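Local structure of linoleate 11-lipoxygenase (Gaeumannomyces graminis, 5FX8) at residues A[369-373]-A[465-470]; A[177-181]-A[387-391]; A[583-589]-A[604-610]; A[78-82]-A[358-362]; A[187-191]-A[250-254]. The protein oxidises linoleic and alpha-linolenic acids with molecular oxygen at a catalytic manganese centre, giving 11S- and 13R-hydroperoxy fatty acids. All coordinates share one frame; numbering follows the deposited sequence.

Overall arrangement
The five contacts tie loops to the helices and the small antiparallel sheet of one lipoxygenase chain. Contacts 1 and 4 are neighbours, their centres about 19 Å apart: contact 4 uses helix 351-363, and the loop after that helix supplies one side of contact 1. Contacts 2 and 5 both reach the five-stranded sheet, touch through L179 and P187, and lie away from the metal. Contact 3, near the C-terminus, lies across the chain's centre from contact 4, about 32 Å between centres. Contact 5 is nested within the chain loops closed by contacts 2 and 4, whereas contacts 1 and 2 interleave, so segments far apart in sequence are held together both near the metal-bearing helices and out at the sheet.

Contact 1: A[369-373]-A[465-470]; sequences FQAGY and DVLTHV
Y373 and H469 bring the two backbones closest, their CA atoms 6.5 Å apart, where the short 3-10 turn 370-372 and its flanks meet helix 460-481. F369, H469 and Y373 form an aromatic cluster with the imidazole in the middle. Swinging its ring away from its own backbone N (chi1 -171°), H469 reaches out from the helix between the other two rings. Its edge points at the face of F369 in a T-shaped pair, CD2 lying 3.6 Å from F369 CE1 and the ring planes standing at 89°. Y373 then turns its own edge toward the imidazole face, a second edge-to-face pair with planes at 64°, in which Y373 CD1 comes within 3.5 Å of H469 CG. One ring thus offers an edge to F369 and a face to Y373.

The far end of F369 packs on V466 CG2 and V470 CG2, while helix 268-305 contributes I296 and V300 to its surroundings. The Y373 hydroxyl passes near D465 CB; the D465 carboxylate itself forms a salt bridge with R409. Helix 460-481, on which the cluster packs, also carries the manganese ligand H478, whose side chain is about 10 Å from that of V470. At the imidazole edge, a water lies 3.0 Å from H469 NE2 and makes a weak bond to F369 O.

Contact 2: A[177-181]-A[387-391]; sequences KRLHP and DSGPR
R178 reaches from strand 177-178 to the loop 387-391 and grips the carbonyl oxygen of P390 with both terminal nitrogens. NH2 is 2.8 Å from P390 O and NH1 is 3.1 Å from the same oxygen, with N-H...O angles of 150° and 137°. This end-on fork lies close to the guanidinium plane; NH1 uses a lone pair in the carbonyl plane, whereas NH2 approaches nearly along the C=O axis. The bend in the arginine chain at chi3 (-65°) turns the group toward the loop. D387 O lies over one guanidinium face, 3.4 Å from R178 CD, and G389 CA comes close to NH1. Further bonds to G210 O from NH1 and to G382 O from NE help fix the group's rotation, making this buried arginine the tight part of the contact.

Toward the surface the packing is looser. P181 CD meets S388 CB at 3.8 Å, and the H180 ring and exposed S388 are joined through a water, which lies 3.0 Å from H180 NE2 and 2.8 Å from S388 OG. The other imidazole nitrogen, ND1, accepts from the backbone N of K183 and of T182.

Around the junction, R178 packs on F213 of strand 212-216 and P390 on L240 of strand 235-241, placing it between the edge of the five-stranded sheet and the connection from helix 374-380 to helix 396-420.

Contact 3: A[583-589]-A[604-610]; sequences SREIAGR and WTALNPA
I586 supplies much of the apolar contact between the C-terminal end of helix 566-587 and the segment 604-610, which contains a type I beta turn from T605 to N608. Its two branches divide the work: CG2 lies 3.7 Å from T605 CB and also touches N608 CB, whereas CD1 reaches N608 CA at 3.7 Å and the ring of P609. One helical turn earlier, S583 CB packs against both P609 CD and A610 CB, the latter 3.6 Å away. The serine hydroxyl is turned back into its own helix, with chi1 71°, where it bonds to T579 O and G580 O and leaves CB to meet the loop. L607 packs on W472 and V480 of helix 460-481, its side chain about 9 Å from that of the manganese ligand H478.

Polar interactions lie at both ends. R589, just beyond the helix, sends NH1 to W604 O in a hydrogen bond of 2.9 Å, with an N-H...O angle of 148°. The oxygen lies in the guanidinium plane, although the donor is tilted from the carbonyl plane, and I586 CG1 covers one face of the guanidinium. NH1 also forms a salt bridge with D400 of helix 396-420. At the other end, N608 OD1 accepts from A610 N at 2.8 Å, forming an Asx turn; the donor approaches from above the amide carbonyl plane. The same oxygen lies 3.2 Å from S583 CB.

Loop polarity is therefore handled partly by the Asx turn and partly by R589, leaving an apolar seam around I586. D400 would balance the arginine's charge and probably orients its guanidinium toward W604 O.

Contact 4: A[78-82]-A[358-362]; sequences GQTTF and PGSVY
Y362 lays a face of its ring against T80, where the loop 78-82 passes helix 351-363. A chi1 of -157° points the tyrosine's CG away from its own amide nitrogen, carrying the ring off the helix and along the loop. T80 CA lies over that face, and T80 CB is 4.2 Å from Y362 CG, offset toward the rim. The carbonyl of T80 follows the ring outward, its O reaching 3.2 Å from Y362 CE2. Farther along, T81 and Y362 cross at about a right angle. T80 divides its side chain between two neighbours: CG2 turns to the helix, 3.8 Å from P358 O, whereas OG1 hydrogen-bonds to T295 OG1 of helix 268-305.

Beside the threonine the backbones draw close, Q79 and G359 having their CA atoms 4.6 Å apart. The CA of G359 faces Q79 O in a bent CA-H...O contact of 3.3 Å, with an angle of 129° at the hydrogen. A water bridges the same two residues, donating to Q79 O at 2.6 Å and to G359 O at 2.7 Å.

R450 also engages the tyrosine, by a cation-pi interaction and a bond to Y362 O. The side chains of T80 and P358 are each about 8 Å from those of manganese ligands, H294 and H290 respectively, placing this loop-on-helix junction in the outer surroundings of the lipoxygenase metal site.

Contact 5: A[187-191]-A[250-254]; sequences PFSVE and LAIKT
With chi1 56°, F188 places CG between its backbone N and carbonyl carbon, while K253, at chi1 -161° and extended beyond CG, carries its CD out to F188 CB; together these torsions bring phenyl ring and lysine methylenes alongside each other. The setting is the antiparallel five-stranded sheet, whose strand 246-253 contains a classic beta bulge at L250 and A251, both opposite L237. The loop 187-191, which leads into helix 192-199, passes over this strand in roughly the opposite direction, F188 beside K253 and V190 beside A251, with CA atoms no nearer than 7.7 Å, so side chains make the contact.

K253 CB stands over a face of the F188 ring in a CH-pi contact, 3.9 Å from the ring centroid and 14° off the ring normal. The two side chains slide past each other in opposite directions, bringing K253 CD to 3.6 Å from F188 CB. The same phenyl ring uses its edge for A251: the methyl CB lies near the ring plane. F188 is thus held on a face by the lysine stem and at its rim by the alanine, while L237 of strand 235-241 and T261 of strand 261-262 add further walls to this buried position.

At the lysine's end, NZ makes a long, weak ion pair with D259. V190 adds to the apolar patch beside F188; both meet the A251 methyl from the loop side, V190 CG2 at 3.9 Å from A251 CB and F188 CE1 at 3.6 Å.

Contact 1: A[369-373]-A[465-470]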
# COMPACT_ATOMS: atom_id res chain seq x y z
N PHE A 369 21.16 -2.47 7.74
CA PHE A 369 20.23 -1.54 8.39
C PHE A 369 20.77 -0.10 8.35
O PHE A 369 20.16 0.78 7.76
CB PHE A 369 19.94 -2.00 9.81
CG PHE A 369 18.90 -1.21 10.52
CD1 PHE A 369 17.55 -1.49 10.35
CD2 PHE A 369 19.26 -0.19 11.38
CE1 PHE A 369 16.59 -0.76 11.04
CE2 PHE A 369 18.32 0.54 12.04
CZ PHE A 369 16.97 0.25 11.88
N GLN A 370 21.93 0.15 8.95
CA GLN A 370 22.46 1.51 8.91
C GLN A 370 22.82 1.94 7.49
O GLN A 370 22.70 3.12 7.15
CB GLN A 370 23.66 1.63 9.85
CG GLN A 370 23.23 1.58 11.32
CD GLN A 370 24.38 1.48 12.29
OE1 GLN A 370 25.22 0.61 12.18
NE2 GLN A 370 24.43 2.40 13.23
N ALA A 371 23.22 0.97 6.65
CA ALA A 371 23.47 1.18 5.22
C ALA A 371 22.29 1.82 4.52
O ALA A 371 22.46 2.51 3.51
CB ALA A 371 23.78 -0.16 4.57
N GLY A 372 21.09 1.59 5.03
CA GLY A 372 19.89 2.11 4.43
C GLY A 372 19.42 3.43 4.95
O GLY A 372 18.40 3.92 4.46
N TYR A 373 20.09 4.04 5.93
CA TYR A 373 19.67 5.36 6.37
C TYR A 373 19.71 6.28 5.17
O TYR A 373 20.54 6.10 4.29
CB TYR A 373 20.60 5.89 7.45
CG TYR A 373 20.55 5.20 8.79
CD1 TYR A 373 19.60 4.24 9.07
CD2 TYR A 373 21.46 5.53 9.77
CE1 TYR A 373 19.56 3.63 10.29
CE2 TYR A 373 21.42 4.92 11.01
CZ TYR A 373 20.47 3.97 11.26
OH TYR A 373 20.42 3.35 12.48
N ASP A 465 18.04 7.26 15.83
CA ASP A 465 18.26 6.83 14.45
C ASP A 465 17.50 5.56 14.13
O ASP A 465 16.86 5.46 13.09
CB ASP A 465 19.74 6.59 14.20
CG ASP A 465 20.52 7.86 14.10
OD1 ASP A 465 19.92 8.95 14.00
OD2 ASP A 465 21.77 7.73 14.14
N VAL A 466 17.58 4.58 15.01
CA VAL A 466 16.89 3.32 14.81
C VAL A 466 15.38 3.54 14.67
O VAL A 466 14.76 3.09 13.69
CB VAL A 466 17.22 2.35 15.96
CG1 VAL A 466 16.29 1.16 15.99
CG2 VAL A 466 18.63 1.90 15.82
N LEU A 467 14.78 4.24 15.63
CA LEU A 467 13.34 4.45 15.60
C LEU A 467 12.90 5.31 14.42
O LEU A 467 11.85 5.07 13.82
CB LEU A 467 12.89 5.06 16.92
CG LEU A 467 13.28 4.28 18.18
CD1 LEU A 467 12.73 4.91 19.44
CD2 LEU A 467 12.83 2.83 18.07
N THR A 468 13.71 6.31 14.06
CA THR A 468 13.41 7.10 12.87
C THR A 468 13.46 6.26 11.61
O THR A 468 12.59 6.36 10.74
CB THR A 468 14.39 8.26 12.78
OG1 THR A 468 14.41 8.92 14.02
CG2 THR A 468 13.94 9.23 11.75
N HIS A 469 14.47 5.41 11.49
CA HIS A 469 14.59 4.62 10.29
C HIS A 469 13.47 3.59 10.18
O HIS A 469 12.99 3.31 9.08
CB HIS A 469 15.96 3.96 10.27
CG HIS A 469 16.27 3.30 8.98
ND1 HIS A 469 16.30 3.98 7.79
CD2 HIS A 469 16.54 2.02 8.69
CE1 HIS A 469 16.58 3.15 6.81
NE2 HIS A 469 16.74 1.94 7.33
N VAL A 470 13.01 3.04 11.31
CA VAL A 470 11.91 2.11 11.20
C VAL A 470 10.64 2.84 10.78
O VAL A 470 9.97 2.43 9.83
CB VAL A 470 11.69 1.31 12.49
CG1 VAL A 470 10.46 0.47 12.29
CG2 VAL A 470 12.85 0.42 12.77
O HOH W 1 17.70 -0.31 5.59

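Contact 2: A[177-181]-A[387-391]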
# COMPACT_ATOMS: atom_id res chain seq x y z
N LYS A 177 22.97 5.49 -9.45
CA LYS A 177 24.24 5.66 -8.77
C LYS A 177 25.17 6.44 -9.68
O LYS A 177 25.23 6.16 -10.88
CB LYS A 177 24.82 4.30 -8.39
CG LYS A 177 26.29 4.20 -8.55
CD LYS A 177 26.69 2.86 -9.16
CE LYS A 177 28.15 2.85 -9.65
NZ LYS A 177 28.47 1.54 -10.26
N ARG A 178 25.85 7.44 -9.13
CA ARG A 178 26.79 8.26 -9.90
C ARG A 178 28.06 7.47 -10.20
O ARG A 178 28.53 6.69 -9.38
CB ARG A 178 27.14 9.52 -9.12
CG ARG A 178 27.94 10.52 -9.92
CD ARG A 178 28.59 11.54 -9.02
NE ARG A 178 27.63 12.39 -8.32
CZ ARG A 178 27.34 13.64 -8.64
NH1 ARG A 178 27.93 14.23 -9.64
NH2 ARG A 178 26.44 14.30 -7.93
N LEU A 179 28.63 7.70 -11.37
CA LEU A 179 29.87 7.02 -11.73
C LEU A 179 31.05 7.82 -11.21
O LEU A 179 31.24 8.97 -11.59
CB LEU A 179 29.97 6.85 -13.25
CG LEU A 179 28.97 5.85 -13.82
CD1 LEU A 179 29.14 5.71 -15.32
CD2 LEU A 179 29.07 4.49 -13.08
N HIS A 180 31.84 7.19 -10.36
CA HIS A 180 33.03 7.84 -9.87
C HIS A 180 34.04 8.02 -11.00
O HIS A 180 34.24 7.11 -11.79
CB HIS A 180 33.67 7.04 -8.76
CG HIS A 180 34.73 7.79 -8.03
ND1 HIS A 180 36.07 7.70 -8.34
CD2 HIS A 180 34.64 8.68 -7.01
CE1 HIS A 180 36.76 8.47 -7.52
NE2 HIS A 180 35.91 9.09 -6.71
N PRO A 181 34.71 9.17 -11.08
CA PRO A 181 35.64 9.39 -12.20
C PRO A 181 36.74 8.38 -12.27
O PRO A 181 37.22 8.11 -13.38
CB PRO A 181 36.18 10.79 -11.92
CG PRO A 181 35.11 11.44 -11.21
CD PRO A 181 34.54 10.40 -10.30
N ASP A 387 29.70 15.73 -5.26
CA ASP A 387 30.39 14.49 -4.92
C ASP A 387 31.18 14.03 -6.14
O ASP A 387 30.64 13.38 -7.04
CB ASP A 387 29.39 13.42 -4.48
CG ASP A 387 30.05 12.27 -3.74
OD1 ASP A 387 31.12 11.80 -4.17
OD2 ASP A 387 29.48 11.83 -2.72
N SER A 388 32.46 14.40 -6.17
CA SER A 388 33.32 14.16 -7.33
C SER A 388 32.64 14.59 -8.63
O SER A 388 33.03 14.16 -9.71
CB SER A 388 33.75 12.70 -7.37
OG SER A 388 34.25 12.31 -6.10
N GLY A 389 31.63 15.46 -8.52
CA GLY A 389 30.89 15.98 -9.64
C GLY A 389 29.92 17.06 -9.20
O GLY A 389 29.89 17.46 -8.05
N PRO A 390 29.10 17.57 -10.12
CA PRO A 390 28.17 18.63 -9.77
C PRO A 390 26.96 18.12 -9.01
O PRO A 390 26.72 16.93 -8.86
CB PRO A 390 27.75 19.19 -11.13
CG PRO A 390 27.89 18.10 -12.02
CD PRO A 390 29.09 17.31 -11.56
N ARG A 391 26.18 19.08 -8.55
CA ARG A 391 25.05 18.82 -7.67
C ARG A 391 23.82 18.62 -8.53
O ARG A 391 23.61 19.38 -9.48
CB ARG A 391 24.88 20.00 -6.70
CG ARG A 391 23.90 19.83 -5.56
CD ARG A 391 23.74 21.11 -4.71
NE ARG A 391 24.07 20.84 -3.32
CZ ARG A 391 25.18 21.29 -2.75
NH1 ARG A 391 25.99 22.05 -3.47
NH2 ARG A 391 25.48 20.99 -1.49
O HOH W 2 36.10 11.08 -4.42

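Contact 3: A[583-589]-A[604-610]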
# COMPACT_ATOMS: atom_id res chain seq x y z
N SER A 583 1.56 17.37 4.12
CA SER A 583 0.58 16.79 3.23
C SER A 583 -0.14 17.86 2.44
O SER A 583 -0.45 17.66 1.27
CB SER A 583 -0.38 15.92 4.03
OG SER A 583 -1.22 16.69 4.82
N ARG A 584 -0.38 19.03 3.04
CA ARG A 584 -0.90 20.12 2.24
C ARG A 584 0.09 20.55 1.16
O ARG A 584 -0.32 20.79 0.02
CB ARG A 584 -1.28 21.30 3.13
CG ARG A 584 -2.54 21.02 3.90
CD ARG A 584 -3.02 22.22 4.66
NE ARG A 584 -2.09 22.64 5.70
CZ ARG A 584 -2.03 22.12 6.92
NH1 ARG A 584 -2.83 21.13 7.30
NH2 ARG A 584 -1.14 22.60 7.76
N GLU A 585 1.40 20.60 1.46
CA GLU A 585 2.36 20.92 0.41
C GLU A 585 2.31 19.91 -0.72
O GLU A 585 2.38 20.28 -1.90
CB GLU A 585 3.79 20.99 0.96
CG GLU A 585 4.08 22.10 1.94
CD GLU A 585 5.42 21.93 2.66
OE1 GLU A 585 6.18 20.99 2.32
OE2 GLU A 585 5.72 22.75 3.56
N ILE A 586 2.21 18.62 -0.41
CA ILE A 586 2.29 17.63 -1.48
C ILE A 586 1.00 17.59 -2.28
O ILE A 586 1.03 17.61 -3.51
CB ILE A 586 2.66 16.25 -0.91
CG1 ILE A 586 4.07 16.31 -0.33
CG2 ILE A 586 2.58 15.18 -2.01
CD1 ILE A 586 4.48 15.08 0.33
N ALA A 587 -0.15 17.55 -1.61
CA ALA A 587 -1.41 17.54 -2.34
C ALA A 587 -1.62 18.82 -3.15
O ALA A 587 -2.36 18.81 -4.14
CB ALA A 587 -2.59 17.35 -1.39
N GLY A 588 -1.02 19.92 -2.75
CA GLY A 588 -1.23 21.07 -3.59
C GLY A 588 -0.38 21.14 -4.84
O GLY A 588 -0.43 22.15 -5.53
N ARG A 589 0.38 20.10 -5.16
CA ARG A 589 1.37 20.19 -6.23
C ARG A 589 0.73 20.28 -7.60
O ARG A 589 -0.30 19.66 -7.87
CB ARG A 589 2.28 18.98 -6.20
CG ARG A 589 3.65 19.27 -5.73
CD ARG A 589 4.43 18.01 -5.50
NE ARG A 589 5.30 18.22 -4.36
CZ ARG A 589 5.95 17.30 -3.68
NH1 ARG A 589 5.86 16.01 -4.01
NH2 ARG A 589 6.68 17.67 -2.67
N TRP A 604 4.33 14.07 -8.68
CA TRP A 604 4.69 12.91 -7.89
C TRP A 604 4.31 13.18 -6.44
O TRP A 604 4.63 14.25 -5.91
CB TRP A 604 6.18 12.63 -8.05
CG TRP A 604 6.68 11.45 -7.31
CD1 TRP A 604 6.49 10.15 -7.64
CD2 TRP A 604 7.45 11.46 -6.11
NE1 TRP A 604 7.09 9.35 -6.71
CE2 TRP A 604 7.69 10.13 -5.76
CE3 TRP A 604 7.96 12.47 -5.30
CZ2 TRP A 604 8.42 9.77 -4.63
CZ3 TRP A 604 8.68 12.12 -4.17
CH2 TRP A 604 8.91 10.79 -3.85
N THR A 605 3.58 12.24 -5.82
CA THR A 605 2.99 12.46 -4.51
C THR A 605 3.10 11.24 -3.62
O THR A 605 2.28 11.06 -2.72
CB THR A 605 1.52 12.81 -4.61
OG1 THR A 605 0.82 11.73 -5.23
CG2 THR A 605 1.31 14.07 -5.41
N ALA A 606 4.09 10.38 -3.86
CA ALA A 606 4.12 9.07 -3.25
C ALA A 606 4.43 9.12 -1.78
O ALA A 606 4.28 8.11 -1.08
CB ALA A 606 5.17 8.21 -3.92
N LEU A 607 4.92 10.25 -1.30
CA LEU A 607 5.32 10.38 0.08
C LEU A 607 4.36 11.24 0.86
O LEU A 607 4.70 11.66 1.97
CB LEU A 607 6.73 10.95 0.15
CG LEU A 607 7.81 9.90 0.05
CD1 LEU A 607 9.08 10.63 -0.05
CD2 LEU A 607 7.74 9.04 1.29
N ASN A 608 3.19 11.53 0.31
CA ASN A 608 2.12 12.25 0.98
C ASN A 608 1.72 11.51 2.24
O ASN A 608 1.17 10.41 2.16
CB ASN A 608 0.91 12.41 0.05
CG ASN A 608 -0.16 13.35 0.62
OD1 ASN A 608 -0.25 13.57 1.82
ND2 ASN A 608 -0.96 13.92 -0.26
N PRO A 609 1.95 12.08 3.43
CA PRO A 609 1.59 11.39 4.67
C PRO A 609 0.11 11.33 4.92
O PRO A 609 -0.32 10.58 5.79
CB PRO A 609 2.31 12.20 5.75
CG PRO A 609 2.47 13.50 5.18
CD PRO A 609 2.57 13.39 3.72
N ALA A 610 -0.70 12.09 4.20
CA ALA A 610 -2.14 11.99 4.39
C ALA A 610 -2.74 10.85 3.61
O ALA A 610 -3.89 10.50 3.85
CB ALA A 610 -2.82 13.28 3.96

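Contact 4: A[78-82]-A[358-362]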
# COMPACT_ATOMS: atom_id res chain seq x y z
N GLY A 78 11.48 -15.88 -0.04
CA GLY A 78 12.86 -15.65 -0.40
C GLY A 78 13.79 -15.94 0.76
O GLY A 78 13.40 -16.29 1.87
N GLN A 79 15.06 -15.78 0.49
CA GLN A 79 16.05 -16.13 1.48
C GLN A 79 16.73 -14.85 1.97
O GLN A 79 17.77 -14.45 1.47
CB GLN A 79 17.03 -17.12 0.90
CG GLN A 79 17.96 -17.69 1.95
CD GLN A 79 17.22 -18.39 3.08
OE1 GLN A 79 16.27 -19.16 2.85
NE2 GLN A 79 17.65 -18.13 4.31
N THR A 80 16.13 -14.22 2.98
CA THR A 80 16.74 -13.06 3.60
C THR A 80 16.83 -13.23 5.11
O THR A 80 17.87 -13.58 5.66
CB THR A 80 15.96 -11.76 3.31
OG1 THR A 80 14.71 -11.75 4.01
CG2 THR A 80 15.74 -11.54 1.80
N THR A 81 15.72 -13.00 5.77
CA THR A 81 15.64 -12.74 7.19
C THR A 81 14.80 -13.82 7.86
O THR A 81 13.89 -14.36 7.25
CB THR A 81 15.04 -11.33 7.38
OG1 THR A 81 16.04 -10.34 7.21
CG2 THR A 81 14.42 -11.17 8.66
N PHE A 82 15.11 -14.13 9.12
CA PHE A 82 14.30 -15.08 9.86
C PHE A 82 12.86 -14.58 9.98
O PHE A 82 12.62 -13.39 10.14
CB PHE A 82 14.89 -15.28 11.27
CG PHE A 82 16.27 -15.90 11.30
CD1 PHE A 82 16.60 -16.99 10.50
CD2 PHE A 82 17.25 -15.41 12.17
CE1 PHE A 82 17.86 -17.56 10.57
CE2 PHE A 82 18.53 -15.98 12.21
CZ PHE A 82 18.82 -17.04 11.42
N PRO A 358 15.65 -10.90 -4.14
CA PRO A 358 16.06 -10.33 -2.84
C PRO A 358 17.01 -11.20 -2.03
O PRO A 358 17.79 -10.67 -1.23
CB PRO A 358 14.72 -10.15 -2.11
CG PRO A 358 13.80 -11.10 -2.81
CD PRO A 358 14.19 -11.04 -4.22
N GLY A 359 16.95 -12.52 -2.20
CA GLY A 359 17.96 -13.37 -1.61
C GLY A 359 19.33 -13.20 -2.23
O GLY A 359 20.33 -13.26 -1.52
N SER A 360 19.40 -13.00 -3.54
CA SER A 360 20.69 -12.68 -4.16
C SER A 360 21.24 -11.37 -3.67
O SER A 360 22.45 -11.25 -3.44
CB SER A 360 20.55 -12.59 -5.67
OG SER A 360 20.06 -13.78 -6.21
N VAL A 361 20.39 -10.35 -3.56
CA VAL A 361 20.83 -9.08 -3.01
C VAL A 361 21.39 -9.29 -1.61
O VAL A 361 22.51 -8.86 -1.30
CB VAL A 361 19.68 -8.06 -3.01
CG1 VAL A 361 20.09 -6.77 -2.36
CG2 VAL A 361 19.24 -7.82 -4.42
N TYR A 362 20.64 -9.98 -0.76
CA TYR A 362 21.05 -10.19 0.62
C TYR A 362 22.33 -10.99 0.69
O TYR A 362 23.19 -10.75 1.54
CB TYR A 362 19.94 -10.90 1.38
CG TYR A 362 19.99 -10.69 2.87
CD1 TYR A 362 19.75 -9.44 3.43
CD2 TYR A 362 20.28 -11.74 3.72
CE1 TYR A 362 19.81 -9.25 4.79
CE2 TYR A 362 20.33 -11.57 5.07
CZ TYR A 362 20.10 -10.34 5.60
OH TYR A 362 20.17 -10.22 6.95
O HOH W 3 20.22 -14.79 0.73

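Contact 5: A[187-191]-A[250-254]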
# COMPACT_ATOMS: atom_id res chain seq x y z
N PRO A 187 30.32 1.53 -18.04
CA PRO A 187 29.72 0.20 -18.19
C PRO A 187 29.72 -0.29 -19.63
O PRO A 187 30.05 -1.44 -19.91
CB PRO A 187 28.30 0.40 -17.67
CG PRO A 187 28.01 1.82 -17.91
CD PRO A 187 29.31 2.54 -17.70
N PHE A 188 29.34 0.56 -20.56
CA PHE A 188 29.34 0.21 -21.97
C PHE A 188 29.73 1.44 -22.77
O PHE A 188 29.74 2.56 -22.26
CB PHE A 188 27.98 -0.34 -22.42
CG PHE A 188 26.83 0.59 -22.16
CD1 PHE A 188 26.53 1.60 -23.04
CD2 PHE A 188 26.02 0.40 -21.05
CE1 PHE A 188 25.47 2.43 -22.81
CE2 PHE A 188 24.95 1.22 -20.83
CZ PHE A 188 24.68 2.23 -21.71
N SER A 189 30.04 1.22 -24.04
CA SER A 189 30.49 2.28 -24.92
C SER A 189 29.38 2.70 -25.86
O SER A 189 28.44 1.96 -26.12
CB SER A 189 31.72 1.84 -25.72
OG SER A 189 32.36 2.97 -26.30
N VAL A 190 29.49 3.92 -26.35
CA VAL A 190 28.58 4.46 -27.34
C VAL A 190 29.42 5.11 -28.42
O VAL A 190 30.51 5.63 -28.16
CB VAL A 190 27.60 5.48 -26.73
CG1 VAL A 190 26.52 5.79 -27.72
CG2 VAL A 190 27.00 4.96 -25.46
N GLU A 191 28.91 5.07 -29.65
CA GLU A 191 29.59 5.73 -30.75
C GLU A 191 29.74 7.20 -30.44
O GLU A 191 28.74 7.91 -30.28
CB GLU A 191 28.82 5.55 -32.06
CG GLU A 191 28.91 4.17 -32.65
CD GLU A 191 27.91 3.96 -33.76
OE1 GLU A 191 27.41 4.96 -34.32
OE2 GLU A 191 27.59 2.79 -34.06
N LEU A 250 20.88 9.12 -21.60
CA LEU A 250 21.94 9.07 -22.61
C LEU A 250 21.84 7.81 -23.46
O LEU A 250 21.61 7.92 -24.66
CB LEU A 250 23.31 9.19 -21.93
CG LEU A 250 24.45 9.69 -22.82
CD1 LEU A 250 25.59 10.31 -22.03
CD2 LEU A 250 24.99 8.60 -23.67
N ALA A 251 21.98 6.62 -22.89
CA ALA A 251 21.92 5.40 -23.68
C ALA A 251 21.28 4.29 -22.87
O ALA A 251 21.20 4.34 -21.64
CB ALA A 251 23.32 4.97 -24.14
N ILE A 252 20.81 3.26 -23.57
CA ILE A 252 20.22 2.08 -22.95
C ILE A 252 20.77 0.86 -23.67
O ILE A 252 20.66 0.76 -24.89
CB ILE A 252 18.68 2.10 -23.02
CG1 ILE A 252 18.14 3.30 -22.24
CG2 ILE A 252 18.09 0.82 -22.46
CD1 ILE A 252 16.63 3.46 -22.30
N LYS A 253 21.37 -0.06 -22.92
CA LYS A 253 21.91 -1.29 -23.47
C LYS A 253 21.12 -2.47 -22.92
O LYS A 253 21.01 -2.64 -21.71
CB LYS A 253 23.39 -1.42 -23.10
CG LYS A 253 24.15 -2.37 -23.96
CD LYS A 253 25.47 -2.71 -23.38
CE LYS A 253 26.24 -3.56 -24.32
NZ LYS A 253 27.35 -4.16 -23.60
N THR A 254 20.61 -3.32 -23.82
CA THR A 254 19.67 -4.37 -23.41
C THR A 254 20.35 -5.52 -22.69
O THR A 254 19.71 -6.19 -21.88
CB THR A 254 18.97 -4.97 -24.61
OG1 THR A 254 19.91 -5.81 -25.29
CG2 THR A 254 18.46 -3.89 -25.53